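Local coordinates for protein Pre-mRNA splicing factor PRP8 (Cyanidioschyzon merolae, PDB 6NQI) that is a core component of the spliceosome, represented here by its RNase H-like domain, and probably binds U2, U5 and U6 snRNAs and the pre-mRNA intron, at residues Arg10-Asp15 and Glu77-Ile82; Val27-Glu32 and Gln117-Leu122; Asp15-Tyr20 and Leu84-Ser89. All coordinates share one frame; numbering follows the deposited sequence.

Contact 1. Residues Arg10-Asp15 and Glu77-Ile82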
# COMPACT_ATOMS: atom_id res chain seq x y z
N ARG A 10 1.73 -9.27 11.61
CA ARG A 10 2.02 -7.94 11.10
C ARG A 10 2.92 -8.11 9.88
O ARG A 10 4.13 -8.33 10.02
CB ARG A 10 2.67 -7.07 12.18
CG ARG A 10 2.78 -5.55 11.86
CD ARG A 10 3.56 -4.75 12.93
NE ARG A 10 2.77 -4.45 14.12
CZ ARG A 10 2.14 -3.30 14.36
NH1 ARG A 10 2.22 -2.29 13.49
NH2 ARG A 10 1.41 -3.15 15.48
N LEU A 11 2.33 -8.07 8.68
CA LEU A 11 3.01 -8.11 7.38
C LEU A 11 3.02 -6.72 6.71
O LEU A 11 2.18 -5.86 7.01
CB LEU A 11 2.34 -9.11 6.43
CG LEU A 11 2.43 -10.61 6.62
CD1 LEU A 11 1.81 -11.39 5.44
CD2 LEU A 11 3.90 -10.94 6.73
N TRP A 12 3.98 -6.50 5.81
CA TRP A 12 4.02 -5.29 4.98
C TRP A 12 3.92 -5.70 3.51
O TRP A 12 4.84 -6.32 2.98
CB TRP A 12 5.30 -4.47 5.20
CG TRP A 12 5.26 -3.60 6.42
CD1 TRP A 12 4.27 -3.55 7.34
CD2 TRP A 12 6.25 -2.65 6.84
NE1 TRP A 12 4.57 -2.64 8.31
CE2 TRP A 12 5.78 -2.07 8.04
CE3 TRP A 12 7.48 -2.22 6.31
CZ2 TRP A 12 6.48 -1.10 8.73
CZ3 TRP A 12 8.19 -1.23 7.00
CH2 TRP A 12 7.69 -0.69 8.20
N ILE A 13 2.81 -5.34 2.87
CA ILE A 13 2.65 -5.53 1.44
C ILE A 13 3.15 -4.26 0.73
O ILE A 13 2.61 -3.16 0.93
CB ILE A 13 1.18 -5.82 1.08
CG1 ILE A 13 0.51 -6.80 2.06
CG2 ILE A 13 1.14 -6.43 -0.30
CD1 ILE A 13 1.00 -8.26 2.03
N VAL A 14 4.19 -4.40 -0.09
CA VAL A 14 4.79 -3.26 -0.75
C VAL A 14 4.53 -3.35 -2.25
O VAL A 14 4.81 -4.39 -2.88
CB VAL A 14 6.29 -3.17 -0.46
CG1 VAL A 14 6.81 -1.76 -0.88
CG2 VAL A 14 6.57 -3.54 1.01
N ASP A 15 3.94 -2.29 -2.80
CA ASP A 15 3.55 -2.23 -4.21
C ASP A 15 4.09 -0.92 -4.78
O ASP A 15 3.66 0.17 -4.37
CB ASP A 15 2.03 -2.34 -4.36
CG ASP A 15 1.57 -2.58 -5.79
OD1 ASP A 15 2.33 -2.32 -6.74
OD2 ASP A 15 0.43 -3.06 -5.98
N GLU A 77 6.88 -2.88 16.69
CA GLU A 77 5.97 -2.68 15.58
C GLU A 77 6.60 -3.02 14.24
O GLU A 77 6.06 -2.66 13.18
CB GLU A 77 5.45 -1.25 15.55
CG GLU A 77 4.49 -0.85 16.64
CD GLU A 77 4.08 0.61 16.47
OE1 GLU A 77 4.40 1.44 17.35
OE2 GLU A 77 3.45 0.93 15.42
N LEU A 78 7.73 -3.72 14.25
CA LEU A 78 8.37 -4.13 13.01
C LEU A 78 7.55 -5.24 12.37
O LEU A 78 6.98 -6.07 13.08
CB LEU A 78 9.78 -4.64 13.29
CG LEU A 78 10.80 -3.60 13.75
CD1 LEU A 78 12.09 -4.31 14.14
CD2 LEU A 78 11.03 -2.53 12.69
N PRO A 79 7.46 -5.29 11.06
CA PRO A 79 6.69 -6.36 10.43
C PRO A 79 7.37 -7.72 10.62
O PRO A 79 8.59 -7.82 10.68
CB PRO A 79 6.63 -5.95 8.96
CG PRO A 79 7.84 -5.15 8.76
CD PRO A 79 8.03 -4.38 10.04
N ARG A 80 6.55 -8.75 10.74
CA ARG A 80 7.05 -10.11 10.80
C ARG A 80 7.36 -10.68 9.42
O ARG A 80 7.97 -11.74 9.32
CB ARG A 80 6.07 -11.01 11.57
CG ARG A 80 6.13 -10.73 13.07
CD ARG A 80 4.94 -11.30 13.80
NE ARG A 80 5.34 -12.28 14.82
CZ ARG A 80 4.47 -13.03 15.51
NH1 ARG A 80 3.16 -12.92 15.29
NH2 ARG A 80 4.91 -13.90 16.43
N GLY A 81 6.95 -9.99 8.36
CA GLY A 81 7.28 -10.35 6.99
C GLY A 81 7.09 -9.16 6.07
O GLY A 81 6.37 -8.21 6.40
N ILE A 82 7.78 -9.19 4.94
CA ILE A 82 7.69 -8.15 3.91
C ILE A 82 7.36 -8.84 2.60
O ILE A 82 8.08 -9.76 2.20
CB ILE A 82 9.00 -7.36 3.79
CG1 ILE A 82 9.24 -6.56 5.07
CG2 ILE A 82 8.95 -6.48 2.54
CD1 ILE A 82 10.68 -6.15 5.30

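Contact 2. Residues Val27-Glu32 and Gln117-Leu122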
# COMPACT_ATOMS: atom_id res chain seq x y z
N VAL A 27 3.38 6.88 -6.95
CA VAL A 27 3.14 6.51 -5.55
C VAL A 27 3.73 5.13 -5.30
O VAL A 27 3.70 4.26 -6.18
CB VAL A 27 1.63 6.54 -5.20
CG1 VAL A 27 1.37 5.87 -3.87
CG2 VAL A 27 1.11 7.95 -5.11
N ILE A 28 4.27 4.93 -4.10
CA ILE A 28 4.61 3.60 -3.58
C ILE A 28 3.73 3.32 -2.37
O ILE A 28 3.64 4.15 -1.45
CB ILE A 28 6.10 3.50 -3.21
CG1 ILE A 28 6.97 3.66 -4.45
CG2 ILE A 28 6.37 2.15 -2.43
CD1 ILE A 28 8.44 3.65 -4.16
N TRP A 29 3.05 2.18 -2.38
CA TRP A 29 2.13 1.81 -1.30
C TRP A 29 2.74 0.77 -0.37
O TRP A 29 3.36 -0.19 -0.83
CB TRP A 29 0.84 1.23 -1.87
CG TRP A 29 0.34 1.95 -3.05
CD1 TRP A 29 0.67 1.73 -4.35
CD2 TRP A 29 -0.65 2.98 -3.05
NE1 TRP A 29 -0.03 2.58 -5.16
CE2 TRP A 29 -0.85 3.35 -4.39
CE3 TRP A 29 -1.39 3.62 -2.05
CZ2 TRP A 29 -1.75 4.34 -4.75
CZ3 TRP A 29 -2.28 4.60 -2.41
CH2 TRP A 29 -2.46 4.95 -3.75
N ILE A 30 2.48 0.92 0.94
CA ILE A 30 2.77 -0.14 1.92
C ILE A 30 1.52 -0.36 2.78
O ILE A 30 1.16 0.50 3.59
CB ILE A 30 3.96 0.20 2.82
CG1 ILE A 30 5.23 0.38 2.00
CG2 ILE A 30 4.12 -0.90 3.92
CD1 ILE A 30 6.40 0.74 2.84
N TRP A 31 0.91 -1.54 2.64
CA TRP A 31 -0.25 -1.95 3.44
C TRP A 31 0.25 -2.80 4.60
O TRP A 31 0.93 -3.81 4.39
CB TRP A 31 -1.26 -2.70 2.57
CG TRP A 31 -2.37 -3.39 3.32
CD1 TRP A 31 -2.95 -2.99 4.48
CD2 TRP A 31 -3.04 -4.61 2.94
NE1 TRP A 31 -3.93 -3.90 4.87
CE2 TRP A 31 -4.00 -4.89 3.93
CE3 TRP A 31 -2.91 -5.49 1.85
CZ2 TRP A 31 -4.83 -6.01 3.87
CZ3 TRP A 31 -3.74 -6.60 1.80
CH2 TRP A 31 -4.69 -6.85 2.80
N GLU A 32 -0.05 -2.38 5.82
CA GLU A 32 0.23 -3.16 7.01
C GLU A 32 -1.00 -4.00 7.34
O GLU A 32 -2.00 -3.48 7.85
CB GLU A 32 0.58 -2.22 8.16
CG GLU A 32 1.06 -2.94 9.37
CD GLU A 32 1.72 -2.02 10.35
OE1 GLU A 32 1.01 -1.33 11.12
OE2 GLU A 32 2.96 -1.95 10.32
N GLN A 117 -2.09 -1.22 -5.95
CA GLN A 117 -1.91 0.02 -6.70
C GLN A 117 -3.25 0.61 -7.14
O GLN A 117 -3.32 1.81 -7.44
CB GLN A 117 -1.08 -0.21 -7.96
CG GLN A 117 -1.56 -1.39 -8.78
CD GLN A 117 -0.83 -1.53 -10.11
OE1 GLN A 117 -0.08 -0.65 -10.53
NE2 GLN A 117 -1.08 -2.64 -10.81
N ALA A 118 -4.31 -0.20 -7.20
CA ALA A 118 -5.62 0.31 -7.58
C ALA A 118 -6.10 1.41 -6.64
O ALA A 118 -7.01 2.17 -7.00
CB ALA A 118 -6.64 -0.84 -7.64
N LEU A 119 -5.49 1.56 -5.46
CA LEU A 119 -5.87 2.68 -4.60
C LEU A 119 -5.64 4.03 -5.28
O LEU A 119 -6.22 5.04 -4.86
CB LEU A 119 -5.12 2.62 -3.28
CG LEU A 119 -5.60 1.49 -2.41
CD1 LEU A 119 -4.80 1.43 -1.10
CD2 LEU A 119 -7.10 1.66 -2.19
N MET A 120 -4.84 4.06 -6.35
CA MET A 120 -4.64 5.27 -7.12
C MET A 120 -5.95 5.86 -7.60
O MET A 120 -6.00 7.04 -7.97
CB MET A 120 -3.75 4.97 -8.33
CG MET A 120 -3.06 6.19 -8.93
SD MET A 120 -1.97 6.91 -7.71
CE MET A 120 -2.88 8.40 -7.30
N ALA A 121 -7.02 5.07 -7.56
CA ALA A 121 -8.35 5.49 -7.99
C ALA A 121 -9.14 6.24 -6.91
O ALA A 121 -10.15 6.86 -7.25
CB ALA A 121 -9.12 4.26 -8.44
N LEU A 122 -8.69 6.24 -5.65
CA LEU A 122 -9.45 6.97 -4.64
C LEU A 122 -9.20 8.47 -4.81
O LEU A 122 -8.04 8.88 -4.93
CB LEU A 122 -9.05 6.49 -3.24
CG LEU A 122 -9.42 5.02 -2.89
CD1 LEU A 122 -9.14 4.63 -1.43
CD2 LEU A 122 -10.87 4.66 -3.24

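Contact 3. Residues Asp15-Tyr20 and Leu84-Ser89. With BME (beta-mercaptoethanol), chain C.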
# COMPACT_ATOMS: atom_id res chain seq x y z
N ASP A 15 3.94 -2.29 -2.80
CA ASP A 15 3.55 -2.23 -4.21
C ASP A 15 4.09 -0.92 -4.78
O ASP A 15 3.66 0.17 -4.37
CB ASP A 15 2.03 -2.34 -4.36
CG ASP A 15 1.57 -2.58 -5.79
OD1 ASP A 15 2.33 -2.32 -6.74
OD2 ASP A 15 0.43 -3.06 -5.98
N ASP A 16 5.03 -1.01 -5.72
CA ASP A 16 5.60 0.18 -6.32
C ASP A 16 5.25 0.30 -7.80
O ASP A 16 5.78 1.18 -8.48
CB ASP A 16 7.12 0.22 -6.10
CG ASP A 16 7.87 -0.83 -6.90
OD1 ASP A 16 7.23 -1.79 -7.39
OD2 ASP A 16 9.11 -0.70 -7.00
N ARG A 17 4.33 -0.51 -8.29
CA ARG A 17 3.97 -0.55 -9.70
C ARG A 17 3.43 0.78 -10.24
O ARG A 17 3.23 0.91 -11.45
CB ARG A 17 2.96 -1.66 -9.92
CG ARG A 17 3.57 -3.01 -9.80
CD ARG A 17 2.55 -4.11 -9.94
NE ARG A 17 1.74 -4.26 -8.74
CZ ARG A 17 0.88 -5.27 -8.58
NH1 ARG A 17 0.76 -6.17 -9.55
NH2 ARG A 17 0.16 -5.38 -7.46
N THR A 18 3.17 1.76 -9.37
CA THR A 18 2.81 3.12 -9.75
C THR A 18 3.86 4.11 -9.27
O THR A 18 3.56 5.24 -8.87
CB THR A 18 1.43 3.50 -9.19
OG1 THR A 18 1.46 3.42 -7.76
CG2 THR A 18 0.35 2.61 -9.76
N ALA A 19 5.13 3.73 -9.34
CA ALA A 19 6.14 4.69 -8.93
C ALA A 19 6.43 5.67 -10.06
O ALA A 19 6.73 6.85 -9.80
CB ALA A 19 7.40 3.96 -8.48
N TYR A 20 6.37 5.21 -11.30
CA TYR A 20 6.40 6.07 -12.47
C TYR A 20 5.02 6.09 -13.12
O TYR A 20 4.53 5.05 -13.56
CB TYR A 20 7.45 5.63 -13.50
CG TYR A 20 7.32 6.38 -14.80
CD1 TYR A 20 7.78 7.70 -14.91
CD2 TYR A 20 6.76 5.79 -15.91
CE1 TYR A 20 7.66 8.40 -16.10
CE2 TYR A 20 6.65 6.47 -17.09
CZ TYR A 20 7.09 7.78 -17.19
OH TYR A 20 6.96 8.44 -18.40
N LEU A 84 6.74 -8.21 -1.42
CA LEU A 84 6.93 -7.28 -2.52
C LEU A 84 6.06 -7.68 -3.70
O LEU A 84 5.97 -8.86 -4.05
CB LEU A 84 8.39 -7.24 -2.98
CG LEU A 84 9.42 -6.92 -1.90
CD1 LEU A 84 10.83 -7.04 -2.45
CD2 LEU A 84 9.15 -5.53 -1.36
N ALA A 85 5.42 -6.68 -4.30
CA ALA A 85 4.59 -6.96 -5.46
C ALA A 85 5.45 -7.28 -6.68
O ALA A 85 5.05 -8.08 -7.52
CB ALA A 85 3.66 -5.78 -5.74
N GLN A 86 6.63 -6.65 -6.80
CA GLN A 86 7.52 -6.87 -7.93
C GLN A 86 8.82 -7.51 -7.47
O GLN A 86 9.51 -6.99 -6.59
CB GLN A 86 7.79 -5.57 -8.69
CG GLN A 86 6.68 -5.24 -9.69
CD GLN A 86 6.94 -3.96 -10.49
OE1 GLN A 86 7.55 -3.01 -9.99
NE2 GLN A 86 6.47 -3.94 -11.74
N THR A 87 9.19 -8.62 -8.12
CA THR A 87 10.33 -9.40 -7.65
C THR A 87 11.64 -8.69 -7.93
O THR A 87 12.66 -9.02 -7.31
CB THR A 87 10.29 -10.79 -8.28
OG1 THR A 87 11.26 -11.64 -7.64
CG2 THR A 87 10.58 -10.74 -9.78
N ALA A 88 11.62 -7.69 -8.83
CA ALA A 88 12.85 -7.00 -9.22
C ALA A 88 13.49 -6.28 -8.05
O ALA A 88 14.71 -6.09 -8.05
CB ALA A 88 12.56 -6.00 -10.34
N SER A 89 12.70 -5.92 -7.04
CA SER A 89 13.22 -5.25 -5.86
C SER A 89 13.48 -6.21 -4.72
O SER A 89 13.75 -5.76 -3.60
CB SER A 89 12.24 -4.18 -5.39
OG SER A 89 11.85 -3.37 -6.48
C1 BME C . 7.46 -3.04 -4.25
C2 BME C . 8.90 -3.50 -4.31
O1 BME C . 6.85 -3.63 -5.38
S2 BME C . 10.02 -2.61 -3.20

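Contact 1. Residues Arg10-Asp15 and Glu77-Ile82
The indole of Trp-12 is overlapped on one face by the ring of Pro-79. Pro-79 CB stands over the five-membered ring, 3.7 Å from its centroid and 10° off the normal, a CH-pi contact; Pro-79 CG and CD continue across the indole, CG lying 3.5 Å from Trp-12 CD2. The ring nitrogen NE1 is spent on Glu-32 of the adjacent strand, so the indole is held by a hydrogen bond at NE1 and by packing on this face. With an alanine here, Pro-79 would probably lose the flat surface it packs on, and Glu-32 the N-H donor to one carboxylate oxygen. The side chain of Arg-10 slants across that of Glu-77. Its chain runs out extended and then bends at chi3 (-79°), which lays the guanidinium over Glu-77 CA. The ion pair between Arg-10 NH1 and Glu-77 OE2 is long, 4.0 Å, with the oxygen well out of the guanidinium plane; the close partner of that nitrogen is again Glu-32. Two backbone bonds tie the segments, Arg-80 N to Arg-10 O at 2.6 Å and Trp-12 N to Gly-81 O at 3.0 Å. Leu-11 CD2 rests on the CA of Gly-81, where there is no side chain to meet it. On the face that carries Trp-12, Val-14 CG2 and Ile-82 CG2 lie side by side at 4.1 Å, and helix 54-71 covers Trp-12 and Val-14. Trp-12 pairs in parallel with Ile-82, as the first and fourth strands do at the centre of an RNase H-like sheet.

Contact 2. Residues Val27-Glu32 and Gln117-Leu122
Val-27, near the start of this part of strand 24-32, reaches Met-120 through its CG2 methyl, 4.2 Å from the sulfur SD. The strand belongs to the antiparallel half of the RNase H-like sheet, and residues 117-121 belong to a short 3-10 helix packed on one face of it, just ahead of helix 123-130. The other branch of Val-27, CG1, reaches forward along its own strand and lies over the middle of the Trp-29 ring, 3.4 Å above the plane.

Trp-29 carries most of the contact. Its CG sits beside the backbone N (chi1 -41°) and the ring is turned about CB-CG by close to a right angle (chi2 87°), so the indole stands out from the sheet toward the 3-10 helix. The face turned from Val-27 receives Leu-119: CB lies 3.8 Å from the centroid of the six-membered ring, a CH-pi contact offset toward the rim, and the indole is thereby sandwiched between two aliphatic groups. At the pyrrole end, Trp-29 NE1 passes 3.5 Å from Gln-117 CA, but its polar partner is the hydroxyl of Thr-18, which also bonds to Val-27 O. A buried N-H is thus satisfied from the corner in 11-21, and not by the 3-10 helix. No hydrogen bond joins the two segments; the 3-10 helix is held to itself by bonds such as Met-120 N to Gln-117 O at 2.9 Å. Ile-125 and Thr-129 of helix 123-130 extend the cover over Trp-29 and Val-27, and Leu-119 continues onto Leu-38 of the next strand. Met-120 bends back at chi2 (62°), which places its sulfur at the ring edge in a Met-aromatic contact, SD 3.9 Å from Trp-29 CZ2.

Contact 3. Residues Asp15-Tyr20 and Leu84-Ser89
Asp-15 OD1, whose carboxylate rests against the methyl of Ala-85, is gripped by two nitrogens of Arg-17: NE at 2.8 Å in a nearly straight bond (169° at the hydrogen), and the backbone N at 3.1 Å from the opposite face of the carboxylate plane. The backbone bond closes an Asx turn where strand 11-21 of the RNase H-like sheet is broken by a corner in the chain. Arg-17 NH2 takes the second oxygen, Asp-15 OD2, at 2.8 Å, from above the carboxylate plane. The salt bridge is therefore side-on, NE and NH2 each holding one oxygen, and the carboxylate meets the guanidinium at its edge. The bend of Arg-17 at chi3 (-76°) folds the guanidinium back onto the aspartate two residues earlier.

Both charged groups share one aliphatic neighbour. Ala-85 CB is 3.8 Å from Asp-15 CG and also lies over a face of the Arg-17 guanidinium, which puts the methyl against the ion pair as the chain leaves strand 81-84. Asp-15 OD2 has a further, weak bond to Gln-117 N, and Arg-17 NH1 a weak one to Ala-112 O. Next along the loop, the Gln-86 side chain passes obliquely across the stem of Arg-17 and crosses the Asp-16 side chain at about a right angle.

Between Asp-16 and the 84-89 loop sits a beta-mercaptoethanol, probably from the crystallisation liquor. Its hydroxyl O1 donates to Asp-16 OD1 at 2.8 Å and accepts weak bonds from the backbone N of Asp-16 and of Gln-86, so a foreign molecule bridges segments that have no clear direct hydrogen bond. Its sulfur S2 lies 3.5 Å from Ser-89 CB and 3.6 Å from Leu-84 CD2.

How the contacts relate
All three contacts are built on one RNase H-like sheet, against which contacts 2 and 3 bring a 3-10 segment and a loop. Contacts 1 and 3 follow each other down strand 11-21, share Asp-15 and lie about 15 Å apart between centres; contact 2, on the adjoining strand 24-32, is about 15 Å from contact 1 and about 11 Å from contact 3. Along the chain the first members run 10-15, 15-20 and 27-32, and their partners follow in the same order, 77-82, 84-89 and 117-122, so the pairings interlock. Strand 11-21 is bonded on one edge in parallel to 81-84 and on the other antiparallel to 24-32, joining early and later parts of this PRP8 domain.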